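Local coordinates for protein alanyl-tRNA synthetase (Aquifex aeolicus, PDB 3G98) that attaches alanine to its tRNA, this fragment being the C-Ala domain, which probably brings together editing and aminoacylation on one tRNA, at residues 9-20 and 37-46; 48-56 and 66-77. All blocks are in the same frame, centred on the assembly; numbering follows the deposited sequence. Where two conformers were deposited one is given.

Contact 1. Residues 9-20 and 37-46; sequences FTLHYGVFEEVE and KDVVFIASRK
Arg-45 meets Phe-16 and Glu-17, Val-39 meets Leu-11, and Lys-46 meets Glu-20, where strand 38-46 lies parallel to strand 9-17. Arg-45 serves the ladder through its backbone: its N donates to Phe-16 O (2.7 Å), and its O receives Glu-18 N just past the end of strand 9-17. With CG anti to the backbone N (chi1 -171°), its straight side chain runs alongside Glu-17, pointing the same way, CD 3.7 Å from Glu-17 OE2. The charged ends stay apart; the guanidinium turns instead to a salt bridge with Asp-96 and to the carbonyl of Gly-47.

Val-39 works the same way near the start, its N bonded to Thr-10 O and its O to His-12 N (2.8 Å). Its methyls fork, CG1 meeting Leu-11 CD1 and CG2 reaching Phe-9 CB, each at 4.0 Å.

Lys-46 reaches the turn that follows strand 9-17. Bent at chi3 (89°), it crosses Glu-20 at about a right angle, and NZ forms a salt bridge to Glu-20 OE1 (2.9 Å) on the carboxylate's syn side, though 30° out of its plane. Replacing Glu-20 by an alanine would probably leave that ammonium without its mate and the lysine tip free to swing. Nearby, Ser-44 OG donates to a lone pair of Val-19 O (2.6 Å).

The pair belongs to a beta-alpha-beta unit whose connecting helix 21-31 packs on Val-40 and Ile-42. Helix 98-110 covers the opposite face, against Tyr-13, Val-15 and Phe-41, while strands 2-6 and 49-56 flank the pair.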
loop_
_atom_site.group_PDB
_atom_site.type_symbol
_atom_site.label_atom_id
_atom_site.label_comp_id
_atom_site.label_asym_id
_atom_site.label_seq_id
_atom_site.Cartn_x
_atom_site.Cartn_y
_atom_site.Cartn_z
ATOM N N PHE A 9 -8.850 -2.802 -11.268
ATOM C CA PHE A 9 -8.046 -1.754 -10.629
ATOM C C PHE A 9 -6.693 -1.565 -11.312
ATOM O O PHE A 9 -6.230 -2.445 -12.035
ATOM C CB PHE A 9 -7.837 -2.087 -9.146
ATOM C CG PHE A 9 -9.079 -2.576 -8.456
ATOM C CD1 PHE A 9 -9.225 -3.919 -8.127
ATOM C CD2 PHE A 9 -10.112 -1.702 -8.156
ATOM C CE1 PHE A 9 -10.375 -4.375 -7.499
ATOM C CE2 PHE A 9 -11.266 -2.154 -7.526
ATOM C CZ PHE A 9 -11.396 -3.488 -7.197
ATOM N N THR A 10 -6.071 -0.405 -11.090
ATOM C CA THR A 10 -4.684 -0.178 -11.499
ATOM C C THR A 10 -3.805 -0.075 -10.251
ATOM O O THR A 10 -3.956 0.848 -9.438
ATOM C CB THR A 10 -4.516 1.101 -12.359
ATOM O OG1 THR A 10 -5.273 0.979 -13.570
ATOM C CG2 THR A 10 -3.050 1.326 -12.719
ATOM N N LEU A 11 -2.898 -1.033 -10.097
ATOM C CA LEU A 11 -2.018 -1.078 -8.933
ATOM C C LEU A 11 -0.683 -0.394 -9.202
ATOM O O LEU A 11 -0.001 -0.711 -10.174
ATOM C CB LEU A 11 -1.783 -2.523 -8.482
ATOM C CG LEU A 11 -0.820 -2.700 -7.301
ATOM C CD1 LEU A 11 -1.366 -2.038 -6.047
ATOM C CD2 LEU A 11 -0.542 -4.184 -7.045
ATOM N N HIS A 12 -0.338 0.566 -8.346
ATOM C CA HIS A 12 0.970 1.217 -8.372
ATOM C C HIS A 12 1.720 0.817 -7.106
ATOM O O HIS A 12 1.225 1.002 -5.982
ATOM C CB HIS A 12 0.825 2.744 -8.425
ATOM C CG HIS A 12 -0.043 3.228 -9.542
ATOM N ND1 HIS A 12 0.438 3.452 -10.815
ATOM C CD2 HIS A 12 -1.366 3.520 -9.584
ATOM C CE1 HIS A 12 -0.551 3.859 -11.593
ATOM N NE2 HIS A 12 -1.656 3.909 -10.869
ATOM N N TYR A 13 2.913 0.265 -7.263
ATOM C CA TYR A 13 3.625 -0.220 -6.094
ATOM C C TYR A 13 5.124 -0.117 -6.202
ATOM O O TYR A 13 5.698 -0.140 -7.295
ATOM C CB TYR A 13 3.207 -1.658 -5.754
ATOM C CG TYR A 13 3.696 -2.682 -6.756
ATOM C CD1 TYR A 13 4.916 -3.320 -6.580
ATOM C CD2 TYR A 13 2.941 -2.998 -7.885
ATOM C CE1 TYR A 13 5.380 -4.256 -7.502
ATOM C CE2 TYR A 13 3.392 -3.933 -8.812
ATOM C CZ TYR A 13 4.611 -4.557 -8.612
ATOM O OH TYR A 13 5.068 -5.482 -9.524
ATOM N N GLY A 14 5.764 -0.016 -5.046
ATOM C CA GLY A 14 7.214 0.029 -5.011
ATOM C C GLY A 14 7.721 0.266 -3.614
ATOM O O GLY A 14 6.996 0.768 -2.754
ATOM N N VAL A 15 8.970 -0.102 -3.371
ATOM C CA VAL A 15 9.573 0.165 -2.075
ATOM C C VAL A 15 10.796 1.039 -2.294
ATOM O O VAL A 15 11.586 0.798 -3.212
ATOM C CB VAL A 15 9.957 -1.150 -1.335
ATOM C CG1 VAL A 15 10.723 -2.081 -2.260
ATOM C CG2 VAL A 15 10.755 -0.844 -0.087
ATOM N N PHE A 16 10.913 2.086 -1.482
ATOM C CA PHE A 16 11.960 3.078 -1.627
ATOM C C PHE A 16 12.907 2.957 -0.444
ATOM O O PHE A 16 12.545 2.415 0.589
ATOM C CB PHE A 16 11.351 4.486 -1.637
ATOM C CG PHE A 16 10.380 4.726 -2.762
ATOM C CD1 PHE A 16 9.028 4.451 -2.606
ATOM C CD2 PHE A 16 10.822 5.225 -3.976
ATOM C CE1 PHE A 16 8.132 4.676 -3.642
ATOM C CE2 PHE A 16 9.933 5.450 -5.023
ATOM C CZ PHE A 16 8.585 5.173 -4.856
ATOM N N GLU A 17 14.123 3.459 -0.591
ATOM C CA GLU A 17 15.022 3.510 0.554
ATOM C C GLU A 17 14.941 4.888 1.174
ATOM O O GLU A 17 14.958 5.898 0.460
ATOM C CB GLU A 17 16.476 3.243 0.134
ATOM C CG GLU A 17 16.714 1.911 -0.561
ATOM C CD GLU A 17 16.840 0.750 0.414
ATOM O OE1 GLU A 17 17.286 0.968 1.557
ATOM O OE2 GLU A 17 16.500 -0.385 0.035
ATOM N N GLU A 18 14.858 4.921 2.499
ATOM C CA GLU A 18 15.089 6.136 3.282
ATOM C C GLU A 18 14.057 7.259 3.129
ATOM O O GLU A 18 14.344 8.410 3.467
ATOM C CB GLU A 18 16.499 6.692 3.001
ATOM C CG GLU A 18 17.588 5.629 2.890
ATOM C CD GLU A 18 17.839 4.873 4.191
ATOM O OE1 GLU A 18 17.312 5.281 5.251
ATOM O OE2 GLU A 18 18.581 3.867 4.152
ATOM N N VAL A 19 12.859 6.944 2.643
ATOM C CA VAL A 19 11.805 7.952 2.539
ATOM C C VAL A 19 11.085 8.113 3.873
ATOM O O VAL A 19 10.734 7.123 4.509
ATOM C CB VAL A 19 10.794 7.592 1.422
ATOM C CG1 VAL A 19 9.561 8.470 1.508
ATOM C CG2 VAL A 19 11.460 7.729 0.056
ATOM N N GLU A 20 10.870 9.355 4.304
ATOM C CA GLU A 20 10.174 9.598 5.564
ATOM C C GLU A 20 8.708 9.182 5.470
ATOM O O GLU A 20 8.082 9.335 4.418
ATOM C CB GLU A 20 10.303 11.067 5.993
ATOM C CG GLU A 20 11.742 11.512 6.226
ATOM C CD GLU A 20 12.461 10.658 7.259
ATOM O OE1 GLU A 20 11.791 10.122 8.166
ATOM O OE2 GLU A 20 13.699 10.526 7.163
ATOM N N LYS A 37 -9.709 4.500 -10.286
ATOM C CA LYS A 37 -9.522 3.077 -10.023
ATOM C C LYS A 37 -8.108 2.731 -9.549
ATOM O O LYS A 37 -7.659 1.603 -9.722
ATOM C CB LYS A 37 -9.858 2.257 -11.272
ATOM C CG LYS A 37 -9.042 2.636 -12.501
ATOM C CD LYS A 37 -9.417 1.783 -13.703
ATOM C CE LYS A 37 -8.733 0.426 -13.655
ATOM N NZ LYS A 37 -9.168 -0.448 -14.784
ATOM N N ASP A 38 -7.416 3.694 -8.944
ATOM C CA ASP A 38 -6.036 3.489 -8.494
ATOM C C ASP A 38 -5.943 2.864 -7.104
ATOM O O ASP A 38 -6.682 3.234 -6.196
ATOM C CB ASP A 38 -5.278 4.817 -8.474
ATOM C CG ASP A 38 -5.151 5.442 -9.849
ATOM O OD1 ASP A 38 -4.939 4.703 -10.835
ATOM O OD2 ASP A 38 -5.261 6.681 -9.940
ATOM N N VAL A 39 -5.024 1.915 -6.958
ATOM C CA VAL A 39 -4.639 1.372 -5.666
ATOM C C VAL A 39 -3.130 1.570 -5.573
ATOM O O VAL A 39 -2.386 1.161 -6.461
ATOM C CB VAL A 39 -4.975 -0.145 -5.533
ATOM C CG1 VAL A 39 -4.575 -0.662 -4.148
ATOM C CG2 VAL A 39 -6.463 -0.414 -5.793
ATOM N N VAL A 40 -2.673 2.214 -4.509
ATOM C CA VAL A 40 -1.251 2.521 -4.365
ATOM C C VAL A 40 -0.721 1.811 -3.135
ATOM O O VAL A 40 -1.260 1.976 -2.036
ATOM C CB VAL A 40 -1.031 4.036 -4.203
ATOM C CG1 VAL A 40 0.452 4.362 -4.055
ATOM C CG2 VAL A 40 -1.669 4.796 -5.363
ATOM N N PHE A 41 0.317 1.000 -3.315
ATOM C CA PHE A 41 0.952 0.332 -2.184
ATOM C C PHE A 41 2.432 0.632 -2.230
ATOM O O PHE A 41 3.175 0.039 -3.008
ATOM C CB PHE A 41 0.669 -1.178 -2.233
ATOM C CG PHE A 41 1.379 -1.989 -1.172
ATOM C CD1 PHE A 41 1.495 -1.528 0.140
ATOM C CD2 PHE A 41 1.903 -3.237 -1.487
ATOM C CE1 PHE A 41 2.138 -2.300 1.114
ATOM C CE2 PHE A 41 2.531 -4.010 -0.522
ATOM C CZ PHE A 41 2.655 -3.533 0.780
ATOM N N ILE A 42 2.865 1.587 -1.420
ATOM C CA ILE A 42 4.276 1.946 -1.439
ATOM C C ILE A 42 4.860 1.822 -0.049
ATOM O O ILE A 42 4.147 1.885 0.956
ATOM C CB ILE A 42 4.544 3.352 -2.027
ATOM C CG1 ILE A 42 3.821 4.430 -1.216
ATOM C CG2 ILE A 42 4.153 3.395 -3.508
ATOM C CD1 ILE A 42 4.096 5.857 -1.702
ATOM N N ALA A 43 6.165 1.632 -0.004
ATOM C CA ALA A 43 6.831 1.373 1.254
ATOM C C ALA A 43 8.179 2.072 1.258
ATOM O O ALA A 43 8.713 2.432 0.199
ATOM C CB ALA A 43 7.005 -0.114 1.450
ATOM N N SER A 44 8.719 2.264 2.459
ATOM C CA SER A 44 10.047 2.841 2.616
ATOM C C SER A 44 10.840 1.982 3.575
ATOM O O SER A 44 10.407 1.739 4.706
ATOM C CB SER A 44 9.960 4.252 3.170
ATOM O OG SER A 44 11.258 4.764 3.448
ATOM N N ARG A 45 11.985 1.503 3.103
ATOM C CA ARG A 45 12.883 0.718 3.931
ATOM C C ARG A 45 13.866 1.660 4.613
ATOM O O ARG A 45 14.552 2.442 3.947
ATOM C CB ARG A 45 13.657 -0.292 3.086
ATOM C CG ARG A 45 14.445 -1.266 3.936
ATOM C CD ARG A 45 15.406 -2.127 3.135
ATOM N NE ARG A 45 16.143 -3.006 4.043
ATOM C CZ ARG A 45 16.223 -4.328 3.924
ATOM N NH1 ARG A 45 15.645 -4.945 2.903
ATOM N NH2 ARG A 45 16.904 -5.028 4.820
ATOM N N LYS A 46 13.924 1.587 5.938
ATOM C CA LYS A 46 14.972 2.267 6.693
ATOM C C LYS A 46 15.727 1.226 7.505
ATOM O O LYS A 46 15.323 0.878 8.620
ATOM C CB LYS A 46 14.381 3.346 7.603
ATOM C CG LYS A 46 13.861 4.564 6.840
ATOM C CD LYS A 46 12.947 5.439 7.691
ATOM C CE LYS A 46 13.716 6.505 8.459
ATOM N NZ LYS A 46 12.789 7.524 9.041
HETATM O O HOH W 1 -8.010 -2.836 -14.450
#

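Contact 2. Residues 48-56 and 66-77; sequences DKINFVIGV and AKEVIREVGKVL
This is a buried, wholly apolar helix-on-sheet contact: helix 66-76 lies along one face of strand 49-56, running roughly antiparallel to it at 150°, the axes 8.6 Å apart at their closest. No hydrogen bond joins the two segments, and the fit is made by apolar side chains.

Phe-52 is the central piece. Its CG sits between the backbone N and the carbonyl carbon (chi1 50°), which sets the ring between Leu-77 and Ile-70. Leu-77, just past the helical turns, approaches from the opposite direction and lays CD1 over one ring face, a CH-pi contact 3.8 Å from the centroid and offset toward the rim. At the ring's edge, Ile-70 CD1 comes within 3.5 Å of Phe-52 CD2. The tip, CZ, touches Gly-74 CA at 3.5 Å; a beta carbon at that glycine would crowd the ring and clash with Ile-70 O.

Ile-54 carries the other half. Ile-70 slides past it in the opposite direction, CD1 3.6 Å from Ile-54 CG1, so this one methyl is wedged between isoleucine and phenylalanine. Ile-54 CG2 rests on Ala-66 CB (3.9 Å), while its CD1 reaches Val-69 CG1 (4.2 Å).

Strand 49-56 runs between strands 38-46 and 87-92, and Ala-66 and Ile-70 extend the packing to Ala-88 of the latter. Leu-105 of helix 98-110 closes against Ile-54 and Val-69; helix 21-31 meets the strand's other face at Val-53.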
loop_
_atom_site.group_PDB
_atom_site.type_symbol
_atom_site.label_atom_id
_atom_site.label_comp_id
_atom_site.label_asym_id
_atom_site.label_seq_id
_atom_site.Cartn_x
_atom_site.Cartn_y
_atom_site.Cartn_z
ATOM N N ASP A 48 16.500 -2.039 8.933
ATOM C CA ASP A 48 15.744 -3.267 9.169
ATOM C C ASP A 48 14.274 -3.008 9.492
ATOM O O ASP A 48 13.550 -3.912 9.925
ATOM C CB ASP A 48 16.409 -4.107 10.262
ATOM C CG ASP A 48 17.631 -4.855 9.758
ATOM O OD1 ASP A 48 17.673 -5.194 8.551
ATOM O OD2 ASP A 48 18.547 -5.108 10.570
ATOM N N LYS A 49 13.834 -1.773 9.273
ATOM C CA LYS A 49 12.431 -1.427 9.468
ATOM C C LYS A 49 11.785 -1.067 8.135
ATOM O O LYS A 49 12.471 -0.673 7.184
ATOM C CB LYS A 49 12.294 -0.261 10.450
ATOM C CG LYS A 49 12.870 -0.551 11.830
ATOM C CD LYS A 49 12.301 -1.846 12.402
ATOM C CE LYS A 49 12.971 -2.216 13.721
ATOM N NZ LYS A 49 12.813 -1.141 14.732
ATOM N N ILE A 50 10.464 -1.197 8.069
ATOM C CA ILE A 50 9.746 -0.785 6.876
ATOM C C ILE A 50 8.426 -0.076 7.237
ATOM O O ILE A 50 7.657 -0.533 8.085
ATOM C CB ILE A 50 9.518 -1.985 5.911
ATOM C CG1 ILE A 50 8.785 -1.551 4.643
ATOM C CG2 ILE A 50 8.747 -3.122 6.613
ATOM C CD1 ILE A 50 8.902 -2.579 3.520
ATOM N N ASN A 51 8.200 1.065 6.607
ATOM C CA ASN A 51 6.951 1.797 6.759
ATOM C C ASN A 51 6.195 1.670 5.448
ATOM O O ASN A 51 6.804 1.685 4.386
ATOM C CB ASN A 51 7.240 3.270 7.087
ATOM C CG ASN A 51 5.977 4.073 7.356
ATOM O OD1 ASN A 51 5.270 4.467 6.432
ATOM N ND2 ASN A 51 5.699 4.335 8.633
ATOM N N PHE A 52 4.875 1.540 5.519
ATOM C CA PHE A 52 4.108 1.297 4.309
ATOM C C PHE A 52 2.744 1.994 4.322
ATOM O O PHE A 52 2.167 2.253 5.381
ATOM C CB PHE A 52 3.956 -0.212 4.060
ATOM C CG PHE A 52 3.485 -0.976 5.255
ATOM C CD1 PHE A 52 4.393 -1.426 6.214
ATOM C CD2 PHE A 52 2.130 -1.225 5.443
ATOM C CE1 PHE A 52 3.971 -2.121 7.326
ATOM C CE2 PHE A 52 1.691 -1.918 6.566
ATOM C CZ PHE A 52 2.615 -2.368 7.512
ATOM N N VAL A 53 2.244 2.284 3.129
ATOM C CA VAL A 53 0.999 3.016 2.966
ATOM C C VAL A 53 0.161 2.369 1.867
ATOM O O VAL A 53 0.691 1.909 0.853
ATOM C CB VAL A 53 1.267 4.473 2.545
ATOM C CG1 VAL A 53 -0.048 5.191 2.188
ATOM C CG2 VAL A 53 2.047 5.236 3.640
ATOM N N ILE A 54 -1.143 2.350 2.079
ATOM C CA ILE A 54 -2.098 1.973 1.043
ATOM C C ILE A 54 -3.016 3.164 0.837
ATOM O O ILE A 54 -3.631 3.653 1.789
ATOM C CB ILE A 54 -2.952 0.753 1.457
ATOM C CG1 ILE A 54 -2.078 -0.480 1.693
ATOM C CG2 ILE A 54 -4.010 0.453 0.380
ATOM C CD1 ILE A 54 -1.792 -1.266 0.454
ATOM N N GLY A 55 -3.069 3.654 -0.396
ATOM C CA GLY A 55 -4.011 4.712 -0.758
ATOM C C GLY A 55 -4.837 4.237 -1.932
ATOM O O GLY A 55 -4.307 3.603 -2.844
ATOM N N VAL A 56 -6.137 4.515 -1.910
ATOM C CA VAL A 56 -6.995 4.119 -3.022
ATOM C C VAL A 56 -7.778 5.324 -3.539
ATOM O O VAL A 56 -7.997 6.290 -2.804
ATOM C CB VAL A 56 -7.964 2.940 -2.659
ATOM C CG1 VAL A 56 -7.193 1.737 -2.113
ATOM C CG2 VAL A 56 -9.018 3.376 -1.673
ATOM N N ALA A 66 -8.867 0.336 2.530
ATOM C CA ALA A 66 -7.478 0.424 2.973
ATOM C C ALA A 66 -7.326 0.040 4.447
ATOM O O ALA A 66 -6.271 -0.437 4.855
ATOM C CB ALA A 66 -6.897 1.812 2.705
ATOM N N LYS A 67 -8.386 0.250 5.229
ATOM C CA LYS A 67 -8.434 -0.179 6.625
ATOM C C LYS A 67 -8.173 -1.678 6.755
ATOM O O LYS A 67 -7.409 -2.111 7.623
ATOM C CB LYS A 67 -9.808 0.135 7.231
ATOM C CG LYS A 67 -9.914 1.433 8.010
ATOM C CD LYS A 67 -11.288 1.531 8.694
ATOM C CE LYS A 67 -11.208 2.314 9.992
ATOM N NZ LYS A 67 -12.533 2.436 10.650
ATOM N N GLU A 68 -8.834 -2.470 5.911
ATOM C CA GLU A 68 -8.694 -3.920 5.956
ATOM C C GLU A 68 -7.355 -4.331 5.361
ATOM O O GLU A 68 -6.590 -5.083 5.960
ATOM C CB GLU A 68 -9.805 -4.596 5.151
ATOM C CG GLU A 68 -11.213 -4.253 5.589
ATOM C CD GLU A 68 -12.253 -5.007 4.789
ATOM O OE1 GLU A 68 -11.955 -6.140 4.353
ATOM O OE2 GLU A 68 -13.366 -4.470 4.603
ATOM N N VAL A 69 -7.093 -3.822 4.169
ATOM C CA VAL A 69 -5.945 -4.229 3.376
ATOM C C VAL A 69 -4.609 -3.882 4.039
ATOM O O VAL A 69 -3.639 -4.620 3.903
ATOM C CB VAL A 69 -6.020 -3.598 1.976
ATOM C CG1 VAL A 69 -4.836 -4.032 1.131
ATOM C CG2 VAL A 69 -7.319 -3.999 1.302
ATOM N N ILE A 70 -4.558 -2.764 4.750
ATOM C CA ILE A 70 -3.306 -2.358 5.387
ATOM C C ILE A 70 -2.906 -3.410 6.420
ATOM O O ILE A 70 -1.740 -3.734 6.571
ATOM C CB ILE A 70 -3.400 -0.955 6.023
ATOM C CG1 ILE A 70 -2.005 -0.408 6.359
ATOM C CG2 ILE A 70 -4.299 -0.964 7.259
ATOM C CD1 ILE A 70 -1.181 -0.015 5.145
ATOM N N ARG A 71 -3.891 -3.968 7.111
ATOM C CA ARG A 71 -3.611 -4.973 8.125
ATOM C C ARG A 71 -3.165 -6.302 7.527
ATOM O O ARG A 71 -2.356 -7.021 8.130
ATOM C CB ARG A 71 -4.838 -5.181 9.014
ATOM C CG ARG A 71 -5.124 -3.996 9.930
ATOM C CD ARG A 71 -6.476 -4.155 10.594
ATOM N NE ARG A 71 -6.628 -3.228 11.709
ATOM C CZ ARG A 71 -7.096 -1.991 11.598
ATOM N NH1 ARG A 71 -7.201 -1.221 12.676
ATOM N NH2 ARG A 71 -7.464 -1.526 10.409
ATOM N N GLU A 72 -3.686 -6.626 6.345
ATOM C CA GLU A 72 -3.298 -7.858 5.643
ATOM C C GLU A 72 -1.851 -7.819 5.135
ATOM O O GLU A 72 -1.079 -8.753 5.377
ATOM C CB GLU A 72 -4.283 -8.177 4.513
ATOM C CG GLU A 72 -5.694 -8.466 5.044
ATOM C CD GLU A 72 -6.744 -8.620 3.957
ATOM O OE1 GLU A 72 -7.146 -7.596 3.362
ATOM O OE2 GLU A 72 -7.188 -9.765 3.718
ATOM N N VAL A 73 -1.479 -6.751 4.429
ATOM C CA VAL A 73 -0.079 -6.595 4.030
ATOM C C VAL A 73 0.813 -6.349 5.248
ATOM O O VAL A 73 1.968 -6.799 5.294
ATOM C CB VAL A 73 0.130 -5.493 2.950
ATOM C CG1 VAL A 73 -0.720 -5.793 1.715
ATOM C CG2 VAL A 73 -0.171 -4.096 3.496
ATOM N N GLY A 74 0.272 -5.647 6.243
ATOM C CA GLY A 74 0.993 -5.416 7.490
ATOM C C GLY A 74 1.433 -6.707 8.162
ATOM O O GLY A 74 2.562 -6.816 8.646
ATOM N N LYS A 75 0.543 -7.693 8.192
ATOM C CA LYS A 75 0.883 -8.991 8.774
ATOM C C LYS A 75 2.112 -9.611 8.102
ATOM O O LYS A 75 3.020 -10.097 8.779
ATOM C CB LYS A 75 -0.307 -9.951 8.688
ATOM C CG LYS A 75 0.019 -11.369 9.108
ATOM C CD LYS A 75 -1.245 -12.201 9.190
ATOM C CE LYS A 75 -0.971 -13.567 9.794
ATOM N NZ LYS A 75 -2.245 -14.301 9.982
ATOM N N VAL A 76 2.132 -9.589 6.773
ATOM C CA VAL A 76 3.261 -10.110 5.994
ATOM C C VAL A 76 4.569 -9.373 6.309
ATOM O O VAL A 76 5.645 -9.979 6.384
ATOM C CB VAL A 76 2.953 -10.055 4.479
ATOM C CG1 VAL A 76 4.170 -10.422 3.662
ATOM C CG2 VAL A 76 1.777 -10.979 4.150
ATOM N N LEU A 77 4.465 -8.069 6.531
ATOM C CA LEU A 77 5.630 -7.233 6.801
ATOM C C LEU A 77 5.976 -7.201 8.294
ATOM O O LEU A 77 6.791 -6.385 8.726
ATOM C CB LEU A 77 5.386 -5.814 6.267
ATOM C CG LEU A 77 5.227 -5.732 4.748
ATOM C CD1 LEU A 77 4.888 -4.306 4.329
ATOM C CD2 LEU A 77 6.517 -6.195 4.069
#

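In the fold
Contact 1 closes before contact 2 opens along the chain, and their centres lie about 10 Å apart in one mixed sheet. Strands 38-46 and 49-56, consecutive in sequence, are antiparallel neighbours: Val-40 N to Gly-55 O (2.7 Å) and Ser-44 N to Asn-51 O (2.8 Å) probably bond them. On the face with helices 66-76 and 98-110, Phe-41 of contact 1 packs on Ile-54 of contact 2, so a single hydrophobic layer spans both; helix 21-31 lies on the other face. Together they tie the beta-alpha-beta unit to the following strand and helix, making one compact alpha and beta core of this DHHA1 domain.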